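Local structure of RNA polymerase II subunit B1 CTD phosphatase RTR1 (Saccharomyces cerevisiae, 5C2Y) at residues I18-H23 with A31-L36; G40-S45 with Q66-E71; K51-L56 with G79-G84. The protein dephosphorylates the C-terminal repeat domain of RNA polymerase II and regulates the polymerase as its phosphorylation pattern changes during transcription. All coordinates share one frame; numbering follows the deposited sequence.

Contact 1 of 3, residues I18-H23 with A31-L36; sequences IPFQKH and AEVITL
Phe20 comes off the loop that joins helix 9-17 to helix 28-42 and meets Val33 and Ile34 in the second turn of the following helix, the closest CA atoms across the contact, those of Phe20 and Ile34, being 9.0 Å apart. This is the loop between two consecutive helices of an all-helical fold, turned back on the second helix, and one aromatic side chain bridges the gap. The CB of Phe20 points toward the helix, and with CG anti to the carbonyl carbon (chi1 -44°) the ring reaches across. Its CE2 lies 3.7 Å from Ile34 CG1, an oblique approach, and its CD2 lies 3.8 Å from Ile34 CD1, while the two side chains run past each other in opposite directions. A long branched isoleucine suits this place because two successive carbons, CG1 and CD1, lie along the CD2-CE2 bond. On the loop side, Pro19 CB sits over one ring face, offset toward the rim. Leu26, from the same linker, touches both Phe20 and Ile34, and Leu137 adds to the apolar cover of Ile34. Val33 is the more peripheral partner: its CG1, anti to the backbone N, meets the ring at its edge, near the ring plane, 4.1 Å from Phe20 CZ.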
loop_
_atom_site.group_PDB
_atom_site.type_symbol
_atom_site.label_atom_id
_atom_site.label_comp_id
_atom_site.label_asym_id
_atom_site.label_seq_id
_atom_site.Cartn_x
_atom_site.Cartn_y
_atom_site.Cartn_z
ATOM N N ILE A 18 -18.407 0.801 -6.230
ATOM C CA ILE A 18 -19.798 1.061 -6.605
ATOM C C ILE A 18 -20.532 -0.126 -7.269
ATOM O O ILE A 18 -21.630 -0.492 -6.839
ATOM C CB ILE A 18 -19.894 2.281 -7.551
ATOM C CG1 ILE A 18 -19.704 3.583 -6.782
ATOM C CG2 ILE A 18 -21.238 2.305 -8.265
ATOM C CD1 ILE A 18 -19.755 4.808 -7.682
ATOM N N PRO A 19 -19.929 -0.752 -8.295
ATOM C CA PRO A 19 -20.762 -1.723 -9.015
ATOM C C PRO A 19 -21.010 -3.057 -8.308
ATOM O O PRO A 19 -21.522 -3.968 -8.955
ATOM C CB PRO A 19 -19.965 -1.968 -10.299
ATOM C CG PRO A 19 -18.976 -0.828 -10.377
ATOM C CD PRO A 19 -18.632 -0.552 -8.967
ATOM N N PHE A 20 -20.653 -3.203 -7.039
ATOM C CA PHE A 20 -20.819 -4.502 -6.392
ATOM C C PHE A 20 -21.435 -4.394 -4.998
ATOM O O PHE A 20 -21.213 -5.261 -4.141
ATOM C CB PHE A 20 -19.482 -5.239 -6.294
ATOM C CG PHE A 20 -18.654 -5.189 -7.554
ATOM C CD1 PHE A 20 -18.806 -6.148 -8.544
ATOM C CD2 PHE A 20 -17.699 -4.195 -7.732
ATOM C CE1 PHE A 20 -18.029 -6.111 -9.684
ATOM C CE2 PHE A 20 -16.922 -4.157 -8.873
ATOM C CZ PHE A 20 -17.084 -5.117 -9.847
ATOM N N GLN A 21 -22.216 -3.339 -4.781
ATOM C CA GLN A 21 -22.962 -3.170 -3.537
ATOM C C GLN A 21 -24.284 -3.942 -3.576
ATOM O O GLN A 21 -25.217 -3.652 -2.818
ATOM C CB GLN A 21 -23.223 -1.694 -3.278
ATOM C CG GLN A 21 -21.982 -0.841 -3.410
ATOM C CD GLN A 21 -20.986 -1.098 -2.301
ATOM O OE1 GLN A 21 -21.336 -1.067 -1.119
ATOM N NE2 GLN A 21 -19.735 -1.364 -2.675
ATOM N N LYS A 22 -24.345 -4.924 -4.466
ATOM C CA LYS A 22 -25.499 -5.796 -4.610
ATOM C C LYS A 22 -25.363 -7.033 -3.724
ATOM O O LYS A 22 -26.334 -7.488 -3.134
ATOM C CB LYS A 22 -25.669 -6.212 -6.079
ATOM C CG LYS A 22 -26.858 -7.125 -6.351
ATOM C CD LYS A 22 -28.173 -6.446 -5.975
ATOM C CE LYS A 22 -29.382 -7.223 -6.507
ATOM N NZ LYS A 22 -29.465 -8.589 -5.917
ATOM N N HIS A 23 -24.161 -7.588 -3.636
ATOM C CA HIS A 23 -23.987 -8.807 -2.859
ATOM C C HIS A 23 -22.873 -8.713 -1.824
ATOM O O HIS A 23 -21.918 -7.970 -1.990
ATOM C CB HIS A 23 -23.719 -9.988 -3.789
ATOM C CG HIS A 23 -24.906 -10.397 -4.608
ATOM N ND1 HIS A 23 -25.991 -11.060 -4.070
ATOM C CD2 HIS A 23 -25.176 -10.242 -5.927
ATOM C CE1 HIS A 23 -26.875 -11.294 -5.023
ATOM N NE2 HIS A 23 -26.409 -10.808 -6.157
ATOM N N ALA A 31 -13.624 -9.634 -7.649
ATOM C CA ALA A 31 -12.518 -9.234 -6.806
ATOM C C ALA A 31 -11.400 -8.722 -7.702
ATOM O O ALA A 31 -10.812 -7.672 -7.431
ATOM C CB ALA A 31 -12.051 -10.381 -5.959
ATOM N N GLU A 32 -11.138 -9.444 -8.791
ATOM C CA GLU A 32 -10.103 -9.035 -9.735
ATOM C C GLU A 32 -10.351 -7.633 -10.253
ATOM O O GLU A 32 -9.468 -6.778 -10.149
ATOM C CB GLU A 32 -10.006 -10.007 -10.912
ATOM C CG GLU A 32 -9.114 -11.200 -10.646
ATOM C CD GLU A 32 -8.982 -12.095 -11.856
ATOM O OE1 GLU A 32 -9.657 -11.833 -12.878
ATOM O OE2 GLU A 32 -8.206 -13.065 -11.786
ATOM N N VAL A 33 -11.538 -7.389 -10.806
ATOM C CA VAL A 33 -11.869 -6.055 -11.296
ATOM C C VAL A 33 -11.628 -4.990 -10.223
ATOM O O VAL A 33 -10.961 -3.990 -10.467
ATOM C CB VAL A 33 -13.331 -5.975 -11.786
ATOM C CG1 VAL A 33 -13.706 -4.529 -12.127
ATOM C CG2 VAL A 33 -13.516 -6.848 -13.002
ATOM N N ILE A 34 -12.162 -5.226 -9.031
ATOM C CA ILE A 34 -11.933 -4.339 -7.897
ATOM C C ILE A 34 -10.448 -4.101 -7.688
ATOM O O ILE A 34 -10.004 -2.960 -7.549
ATOM C CB ILE A 34 -12.558 -4.917 -6.606
ATOM C CG1 ILE A 34 -14.067 -4.676 -6.607
ATOM C CG2 ILE A 34 -11.918 -4.303 -5.359
ATOM C CD1 ILE A 34 -14.813 -5.526 -5.637
ATOM N N THR A 35 -9.676 -5.179 -7.707
ATOM C CA THR A 35 -8.233 -5.077 -7.497
ATOM C C THR A 35 -7.567 -4.128 -8.493
ATOM O O THR A 35 -6.949 -3.138 -8.079
ATOM C CB THR A 35 -7.555 -6.457 -7.568
ATOM O OG1 THR A 35 -8.146 -7.325 -6.591
ATOM C CG2 THR A 35 -6.067 -6.342 -7.300
ATOM N N LEU A 36 -7.709 -4.393 -9.791
ATOM C CA LEU A 36 -7.009 -3.572 -10.792
ATOM C C LEU A 36 -7.552 -2.157 -10.815
ATOM O O LEU A 36 -6.904 -1.231 -11.313
ATOM C CB LEU A 36 -7.106 -4.176 -12.191
ATOM C CG LEU A 36 -6.504 -5.571 -12.362
ATOM C CD1 LEU A 36 -6.764 -6.062 -13.767
ATOM C CD2 LEU A 36 -5.009 -5.608 -12.039
#

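Contact 2 of 3, residues G40-S45 with Q66-E71; sequences GLLCDS and QDLVDE
Cys43 and Glu71 lie side against side, the aliphatic part of the acid lying by the CB of the cysteine. Glu71 CG is 3.9 Å from Cys43 CB, and the carboxylate stays alongside, OE2 standing 4.0 Å from Cys43 SG. The extended glutamate chain (chi1 -176°, chi2 164°) makes this possible, since it brings methylene and carboxylate alike beside the small residue. Ile39, one turn back on helix 28-42, also touches Glu71. With an alanine in place of Glu71, Cys43 would probably lose the aliphatic cover and the neighbouring carboxylate on this side, leaving a gap between the two segments. Here the C-terminal end of helix 28-42 packs against the middle and later turns of helix 62-74, within an all-helical fold, and the backbones approach to 6.0 Å between the CA atoms of Cys43 and Glu71. A cysteine is small enough for so near a pass. One turn earlier on helix 62-74, Leu68 contributes a single methyl: CD1 lies 4.0 Å from Leu42 CB and 4.2 Å from Leu42 O. Its CB does not face the partner, but CG anti to the backbone N (chi1 177°) carries the branched end nearer. Both leucines are buried, as befits their purely apolar side chains. Arg72, the residue after Glu71, donates hydrogen bonds from NE to Leu42 O and from NH2 to Ser45 O.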
loop_
_atom_site.group_PDB
_atom_site.type_symbol
_atom_site.label_atom_id
_atom_site.label_comp_id
_atom_site.label_asym_id
_atom_site.label_seq_id
_atom_site.Cartn_x
_atom_site.Cartn_y
_atom_site.Cartn_z
ATOM N N GLY A 40 -5.080 0.733 -10.351
ATOM C CA GLY A 40 -5.169 1.768 -11.358
ATOM C C GLY A 40 -5.126 3.131 -10.689
ATOM O O GLY A 40 -4.545 4.082 -11.193
ATOM N N LEU A 41 -5.741 3.225 -9.522
ATOM C CA LEU A 41 -5.826 4.485 -8.797
ATOM C C LEU A 41 -4.495 4.866 -8.133
ATOM O O LEU A 41 -4.159 6.049 -8.006
ATOM C CB LEU A 41 -6.932 4.388 -7.749
ATOM C CG LEU A 41 -7.898 5.547 -7.533
ATOM C CD1 LEU A 41 -8.791 5.720 -8.723
ATOM C CD2 LEU A 41 -8.730 5.254 -6.310
ATOM N N LEU A 42 -3.723 3.871 -7.718
ATOM C CA LEU A 42 -2.532 4.160 -6.935
ATOM C C LEU A 42 -1.222 4.002 -7.686
ATOM O O LEU A 42 -0.159 4.224 -7.105
ATOM C CB LEU A 42 -2.502 3.274 -5.693
ATOM C CG LEU A 42 -3.479 3.648 -4.585
ATOM C CD1 LEU A 42 -3.071 2.977 -3.298
ATOM C CD2 LEU A 42 -3.500 5.123 -4.397
ATOM N N CYS A 43 -1.278 3.627 -8.960
ATOM C CA CYS A 43 -0.049 3.320 -9.695
ATOM C C CYS A 43 0.755 4.555 -10.101
ATOM O O CYS A 43 1.977 4.503 -10.179
ATOM C CB CYS A 43 -0.357 2.484 -10.948
ATOM S SG CYS A 43 -1.136 3.370 -12.345
ATOM N N ASP A 44 0.083 5.664 -10.371
ATOM C CA ASP A 44 0.795 6.865 -10.785
ATOM C C ASP A 44 0.530 8.022 -9.848
ATOM O O ASP A 44 1.084 9.102 -10.022
ATOM C CB ASP A 44 0.403 7.265 -12.197
ATOM C CG ASP A 44 1.550 7.902 -12.950
ATOM O OD1 ASP A 44 2.661 7.330 -12.945
ATOM O OD2 ASP A 44 1.353 8.981 -13.548
ATOM N N SER A 45 -0.332 7.794 -8.868
ATOM C CA SER A 45 -0.665 8.803 -7.891
ATOM C C SER A 45 -0.540 8.190 -6.504
ATOM O O SER A 45 -0.271 6.998 -6.357
ATOM C CB SER A 45 -2.070 9.360 -8.129
ATOM O OG SER A 45 -3.062 8.349 -8.058
ATOM N N GLN A 66 2.945 -6.268 -3.567
ATOM C CA GLN A 66 4.191 -6.388 -4.333
ATOM C C GLN A 66 4.016 -5.890 -5.765
ATOM O O GLN A 66 4.794 -5.047 -6.245
ATOM C CB GLN A 66 4.688 -7.833 -4.353
ATOM C CG GLN A 66 6.117 -7.955 -4.842
ATOM C CD GLN A 66 7.028 -6.946 -4.145
ATOM O OE1 GLN A 66 7.255 -7.032 -2.931
ATOM N NE2 GLN A 66 7.550 -5.979 -4.910
ATOM N N ASP A 67 2.987 -6.412 -6.435
ATOM C CA ASP A 67 2.636 -5.979 -7.778
ATOM C C ASP A 67 2.433 -4.461 -7.863
ATOM O O ASP A 67 2.869 -3.828 -8.811
ATOM C CB ASP A 67 1.377 -6.705 -8.243
ATOM C CG ASP A 67 1.655 -8.130 -8.679
ATOM O OD1 ASP A 67 2.821 -8.425 -9.033
ATOM O OD2 ASP A 67 0.700 -8.948 -8.674
ATOM N N LEU A 68 1.777 -3.881 -6.867
ATOM C CA LEU A 68 1.567 -2.442 -6.824
ATOM C C LEU A 68 2.888 -1.666 -6.749
ATOM O O LEU A 68 3.062 -0.651 -7.412
ATOM C CB LEU A 68 0.681 -2.083 -5.633
ATOM C CG LEU A 68 0.419 -0.595 -5.403
ATOM C CD1 LEU A 68 -0.241 0.071 -6.616
ATOM C CD2 LEU A 68 -0.430 -0.430 -4.157
ATOM N N VAL A 69 3.808 -2.159 -5.928
ATOM C CA VAL A 69 5.124 -1.553 -5.756
ATOM C C VAL A 69 5.889 -1.598 -7.059
ATOM O O VAL A 69 6.534 -0.619 -7.439
ATOM C CB VAL A 69 5.921 -2.273 -4.635
ATOM C CG1 VAL A 69 7.428 -2.038 -4.760
ATOM C CG2 VAL A 69 5.405 -1.833 -3.275
ATOM N N ASP A 70 5.791 -2.729 -7.757
ATOM C CA ASP A 70 6.406 -2.878 -9.068
ATOM C C ASP A 70 5.791 -1.940 -10.099
ATOM O O ASP A 70 6.500 -1.315 -10.889
ATOM C CB ASP A 70 6.316 -4.332 -9.535
ATOM C CG ASP A 70 7.228 -5.248 -8.730
ATOM O OD1 ASP A 70 8.244 -4.750 -8.216
ATOM O OD2 ASP A 70 6.939 -6.457 -8.593
ATOM N N GLU A 71 4.479 -1.812 -10.108
ATOM C CA GLU A 71 3.890 -0.948 -11.111
ATOM C C GLU A 71 4.103 0.532 -10.791
ATOM O O GLU A 71 4.146 1.348 -11.708
ATOM C CB GLU A 71 2.407 -1.239 -11.274
ATOM C CG GLU A 71 1.770 -0.421 -12.372
ATOM C CD GLU A 71 0.441 -0.973 -12.777
ATOM O OE1 GLU A 71 0.091 -2.049 -12.254
ATOM O OE2 GLU A 71 -0.247 -0.341 -13.612
#

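Contact 3 of 3, residues K51-L56 with G79-G84; sequences KTLKYL and GYPLCG. With ZN (zinc ion), chain C; SO4 (sulfate ion), chain D.
Leu53, on the short helix 50-56, faces a type I beta turn running from Tyr80 to Cys83, with the CA atoms of Leu53 and Pro81 7.2 Å apart and the turn closed by Cys83 N bonding to Tyr80 O. The turn belongs to the zinc-binding loop of the RTR1-type zinc finger, and Leu53 projects into three consecutive side chains of it. Its two methyls divide the work. CD1 rests on the proline, 3.8 Å from Pro81 CG, where the leucine crosses the pyrrolidine ring at about a right angle; CD2 touches both of the others, 3.7 Å from Leu82 CD1 and 3.7 Å from Tyr80 CE1. With CG anti to the backbone N (chi1 -176°), the forked end of Leu53 is sent outward from the helix, and a leucine suits the place because its two branches can meet different neighbours. Proline fits the second position of a type I turn, where its fixed phi is already near the value required. Tyr80 is met obliquely by Leu53 CD2, which also approaches its OH at 3.6 Å; that hydroxyl is hydrogen-bonded to Glu164, while the ring meets His121, a zinc ligand. At the far end of the turn Cys83 SG binds the zinc ion at 2.2 Å, with Cys78, Cys117 and His121 completing the site. On the helix, Lys54 NZ donates to sulfate O2 at 2.8 Å and forms a salt bridge with Glu165; the sulfate probably comes from the crystallisation liquor. The chemistry is thus divided: apolar contacts seat the turn on the helix, while the cysteine sulfur at its end binds the metal, so that the zinc and Leu53 together probably limit how far this loop can shift.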
loop_
_atom_site.group_PDB
_atom_site.type_symbol
_atom_site.label_atom_id
_atom_site.label_comp_id
_atom_site.label_asym_id
_atom_site.label_seq_id
_atom_site.Cartn_x
_atom_site.Cartn_y
_atom_site.Cartn_z
ATOM N N LYS A 51 -4.924 7.103 6.646
ATOM C CA LYS A 51 -6.248 6.509 6.811
ATOM C C LYS A 51 -6.652 5.746 5.552
ATOM O O LYS A 51 -7.287 4.688 5.603
ATOM C CB LYS A 51 -7.253 7.621 7.134
ATOM C CG LYS A 51 -8.653 7.197 7.515
ATOM C CD LYS A 51 -9.435 8.400 8.078
ATOM C CE LYS A 51 -9.329 9.646 7.177
ATOM N NZ LYS A 51 -8.259 10.616 7.605
ATOM N N THR A 52 -6.260 6.287 4.409
ATOM C CA THR A 52 -6.569 5.658 3.138
ATOM C C THR A 52 -5.675 4.432 2.943
ATOM O O THR A 52 -6.178 3.339 2.647
ATOM C CB THR A 52 -6.408 6.658 1.983
ATOM O OG1 THR A 52 -7.324 7.738 2.179
ATOM C CG2 THR A 52 -6.708 6.013 0.656
ATOM N N LEU A 53 -4.364 4.599 3.148
ATOM C CA LEU A 53 -3.438 3.471 3.058
ATOM C C LEU A 53 -3.870 2.339 3.994
ATOM O O LEU A 53 -3.822 1.170 3.610
ATOM C CB LEU A 53 -2.010 3.906 3.369
ATOM C CG LEU A 53 -0.905 2.846 3.231
ATOM C CD1 LEU A 53 -0.855 2.258 1.845
ATOM C CD2 LEU A 53 0.435 3.431 3.548
ATOM N N LYS A 54 -4.309 2.696 5.203
ATOM C CA LYS A 54 -4.770 1.732 6.190
ATOM C C LYS A 54 -6.075 1.093 5.763
ATOM O O LYS A 54 -6.259 -0.121 5.882
ATOM C CB LYS A 54 -4.950 2.404 7.552
ATOM C CG LYS A 54 -3.691 2.472 8.403
ATOM C CD LYS A 54 -3.669 3.711 9.290
ATOM C CE LYS A 54 -4.736 3.691 10.376
ATOM N NZ LYS A 54 -4.435 2.720 11.453
ATOM N N TYR A 55 -6.997 1.920 5.286
ATOM C CA TYR A 55 -8.286 1.420 4.833
ATOM C C TYR A 55 -8.081 0.396 3.729
ATOM O O TYR A 55 -8.753 -0.634 3.667
ATOM C CB TYR A 55 -9.161 2.574 4.334
ATOM C CG TYR A 55 -10.366 2.153 3.524
ATOM C CD1 TYR A 55 -11.451 1.546 4.134
ATOM C CD2 TYR A 55 -10.421 2.368 2.152
ATOM C CE1 TYR A 55 -12.550 1.151 3.406
ATOM C CE2 TYR A 55 -11.528 1.981 1.415
ATOM C CZ TYR A 55 -12.589 1.378 2.052
ATOM O OH TYR A 55 -13.701 0.987 1.341
ATOM N N LEU A 56 -7.126 0.715 2.871
ATOM C CA LEU A 56 -6.791 -0.041 1.678
ATOM C C LEU A 56 -6.425 -1.497 1.953
ATOM O O LEU A 56 -6.697 -2.381 1.139
ATOM C CB LEU A 56 -5.634 0.669 1.013
ATOM C CG LEU A 56 -5.284 0.547 -0.439
ATOM C CD1 LEU A 56 -6.189 1.450 -1.227
ATOM C CD2 LEU A 56 -3.839 0.985 -0.541
ATOM N N GLY A 79 8.007 3.072 -4.066
ATOM C CA GLY A 79 7.102 1.946 -3.909
ATOM C C GLY A 79 5.976 2.186 -2.925
ATOM O O GLY A 79 4.869 1.658 -3.099
ATOM N N TYR A 80 6.250 2.986 -1.892
ATOM C CA TYR A 80 5.297 3.223 -0.807
ATOM C C TYR A 80 4.172 4.127 -1.298
ATOM O O TYR A 80 4.443 5.204 -1.825
ATOM C CB TYR A 80 6.027 3.851 0.384
ATOM C CG TYR A 80 5.289 3.872 1.719
ATOM C CD1 TYR A 80 4.652 2.744 2.210
ATOM C CD2 TYR A 80 5.293 5.009 2.509
ATOM C CE1 TYR A 80 4.024 2.755 3.438
ATOM C CE2 TYR A 80 4.664 5.035 3.730
ATOM C CZ TYR A 80 4.033 3.907 4.190
ATOM O OH TYR A 80 3.412 3.944 5.415
ATOM N N PRO A 81 2.906 3.710 -1.125
ATOM C CA PRO A 81 1.842 4.490 -1.782
ATOM C C PRO A 81 1.614 5.916 -1.253
ATOM O O PRO A 81 0.881 6.658 -1.908
ATOM C CB PRO A 81 0.586 3.629 -1.558
ATOM C CG PRO A 81 1.098 2.245 -1.413
ATOM C CD PRO A 81 2.419 2.399 -0.670
ATOM N N LEU A 82 2.222 6.308 -0.134
ATOM C CA LEU A 82 2.024 7.668 0.376
ATOM C C LEU A 82 3.030 8.630 -0.231
ATOM O O LEU A 82 2.891 9.837 -0.082
ATOM C CB LEU A 82 2.124 7.710 1.907
ATOM C CG LEU A 82 1.018 7.097 2.786
ATOM C CD1 LEU A 82 1.453 6.941 4.224
ATOM C CD2 LEU A 82 -0.241 7.911 2.746
ATOM N N CYS A 83 4.035 8.101 -0.925
ATOM C CA CYS A 83 5.148 8.914 -1.416
ATOM C C CYS A 83 5.038 9.251 -2.883
ATOM O O CYS A 83 4.826 8.364 -3.703
ATOM C CB CYS A 83 6.475 8.199 -1.192
ATOM S SG CYS A 83 7.896 9.155 -1.760
ATOM N N GLY A 84 5.223 10.524 -3.213
ATOM C CA GLY A 84 5.168 10.985 -4.585
ATOM C C GLY A 84 6.528 11.211 -5.213
ATOM O O GLY A 84 6.628 11.671 -6.341
HETATM ZN ZN ZN C . 9.299 7.688 -0.877
HETATM S S SO4 D . -7.181 2.584 13.130
HETATM O O1 SO4 D . -6.425 3.728 13.643
HETATM O O2 SO4 D . -6.303 1.422 13.028
HETATM O O3 SO4 D . -7.728 2.939 11.821
HETATM O O4 SO4 D . -8.294 2.267 14.021
#

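In the fold
Contacts 2 and 3 form one continuous interior, their centres about 10 Å apart. Leu42 CD1 is 3.5 Å from Leu56 CD2, and Leu68 CD2 reaches Pro81 CG at 4.1 Å, so the leucines of contact 2 also pack on both segments of contact 3. Along the chain these two contacts alternate, whereas contact 1 closes before either opens; its centre lies about 18 Å from that of contact 2, although both use helix 28-42. Only contact 3 includes a zinc ligand. The side chain of Leu68 in contact 2 stays about 13 Å from the ion, and contact 1 lies away from the metal site, toward the periphery of the chain.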